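DTDP-glucose 4,6-dehydratase (Klebsiella pneumoniae, PDB 5U4Q) binds NAD and, as a member of the NAD-dependent epimerase/dehydratase family, probably converts dTDP-glucose to its 4-keto-6-deoxy derivative by removing water. Local coordinates at residues K325-V328 with D329-D333. Residues are numbered along the deposited sequence; the frame is centred on the assembly and turned at random.
Sequences KNFV and DWYKD
The ring of Phe327 meets two aromatic neighbours on the amphipathic C-terminal helix 320-334. Trp330, three residues on, brings the six-membered part of its indole up obliquely, the planes at 56° and CE3 3.8 Å from Phe327 CE1. Tyr331, one helical turn on, runs alongside Phe327 in the same direction, its CD2 3.9 Å from Phe327 CZ. Positions i, i+3 and i+4 put the three side chains on one helix face, and their shared first torsion (CG anti to the backbone N, 178° for Phe327) sends the rings out from it in similar fashion. Such residues suit a buried face: Phe327 and Tyr331 also pack on helix 194-203, while the Trp330 ring meets those of Trp188, Phe196 and Tyr334. Val328, compact and branched, fits against Leu278 and Ala281 of helix 271-282; the extended aliphatic chain of Lys332 lies beside it, CE 3.9 Å from Val328 CG1. Regular i to i+4 bonds hold the spacing, among them Tyr331 N to Phe327 O at 2.9 Å. On the exposed side Asp329 offers a carboxylate to solvent, and one water donates both to its OD2 (2.7 Å) and to Asn326 O (2.8 Å), a carbonyl that already accepts from Trp330 N.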
# COMPACT_ATOMS: atom_id res chain seq x y z
N LYS A 325 7.21 -35.61 -8.96
CA LYS A 325 6.44 -36.86 -9.02
C LYS A 325 5.07 -36.69 -8.32
O LYS A 325 4.05 -37.16 -8.84
CB LYS A 325 7.21 -38.03 -8.42
CG LYS A 325 8.41 -38.48 -9.25
CD LYS A 325 9.23 -39.49 -8.46
CE LYS A 325 10.51 -39.87 -9.20
NZ LYS A 325 10.18 -40.92 -10.21
N ASN A 326 5.06 -36.00 -7.18
CA ASN A 326 3.81 -35.76 -6.45
C ASN A 326 2.83 -34.95 -7.30
O ASN A 326 1.62 -35.25 -7.39
CB ASN A 326 4.07 -35.05 -5.12
CG ASN A 326 4.83 -35.91 -4.12
OD1 ASN A 326 4.94 -37.13 -4.29
ND2 ASN A 326 5.37 -35.29 -3.10
N PHE A 327 3.36 -33.92 -7.96
CA PHE A 327 2.53 -33.10 -8.79
C PHE A 327 1.91 -33.90 -9.93
O PHE A 327 0.71 -33.81 -10.21
CB PHE A 327 3.28 -31.89 -9.37
CG PHE A 327 2.42 -31.09 -10.27
CD1 PHE A 327 1.47 -30.22 -9.73
CD2 PHE A 327 2.41 -31.28 -11.64
CE1 PHE A 327 0.57 -29.55 -10.52
CE2 PHE A 327 1.51 -30.60 -12.44
CZ PHE A 327 0.59 -29.74 -11.88
N VAL A 328 2.75 -34.67 -10.62
CA VAL A 328 2.28 -35.42 -11.80
C VAL A 328 1.26 -36.48 -11.42
O VAL A 328 0.27 -36.67 -12.12
CB VAL A 328 3.47 -35.96 -12.60
CG1 VAL A 328 3.01 -36.96 -13.67
CG2 VAL A 328 4.22 -34.80 -13.24
N ASP A 329 1.48 -37.14 -10.29
CA ASP A 329 0.51 -38.11 -9.75
C ASP A 329 -0.85 -37.44 -9.56
O ASP A 329 -1.88 -37.97 -9.97
CB ASP A 329 1.02 -38.69 -8.45
CG ASP A 329 -0.01 -39.52 -7.73
OD1 ASP A 329 -0.33 -40.65 -8.16
OD2 ASP A 329 -0.52 -39.06 -6.69
N TRP A 330 -0.85 -36.24 -8.98
CA TRP A 330 -2.09 -35.51 -8.81
C TRP A 330 -2.71 -35.14 -10.15
O TRP A 330 -3.89 -35.39 -10.41
CB TRP A 330 -1.90 -34.22 -7.96
CG TRP A 330 -3.13 -33.40 -8.03
CD1 TRP A 330 -4.28 -33.65 -7.39
CD2 TRP A 330 -3.39 -32.28 -8.89
NE1 TRP A 330 -5.24 -32.77 -7.78
CE2 TRP A 330 -4.73 -31.91 -8.71
CE3 TRP A 330 -2.61 -31.53 -9.78
CZ2 TRP A 330 -5.31 -30.84 -9.37
CZ3 TRP A 330 -3.18 -30.49 -10.45
CH2 TRP A 330 -4.52 -30.13 -10.23
N TYR A 331 -1.92 -34.55 -11.03
CA TYR A 331 -2.41 -34.04 -12.31
C TYR A 331 -3.06 -35.16 -13.15
O TYR A 331 -4.15 -34.98 -13.68
CB TYR A 331 -1.29 -33.35 -13.11
CG TYR A 331 -1.75 -32.69 -14.38
CD1 TYR A 331 -1.91 -33.41 -15.56
CD2 TYR A 331 -1.99 -31.33 -14.41
CE1 TYR A 331 -2.33 -32.79 -16.72
CE2 TYR A 331 -2.42 -30.69 -15.57
CZ TYR A 331 -2.61 -31.44 -16.71
OH TYR A 331 -3.02 -30.79 -17.85
N LYS A 332 -2.38 -36.29 -13.26
CA LYS A 332 -2.88 -37.39 -14.10
C LYS A 332 -4.19 -37.92 -13.62
O LYS A 332 -5.09 -38.23 -14.43
CB LYS A 332 -1.87 -38.53 -14.17
CG LYS A 332 -0.66 -38.25 -15.04
CD LYS A 332 0.15 -39.53 -15.22
CE LYS A 332 1.25 -39.37 -16.22
NZ LYS A 332 1.86 -40.72 -16.53
N ASP A 333 -4.31 -38.05 -12.31
CA ASP A 333 -5.52 -38.54 -11.70
C ASP A 333 -6.65 -37.53 -11.83
O ASP A 333 -7.76 -37.89 -12.22
CB ASP A 333 -5.29 -38.83 -10.23
CG ASP A 333 -6.52 -39.37 -9.56
OD1 ASP A 333 -6.81 -40.57 -9.75
OD2 ASP A 333 -7.17 -38.60 -8.84
O HOH W 1 0.26 -36.77 -5.50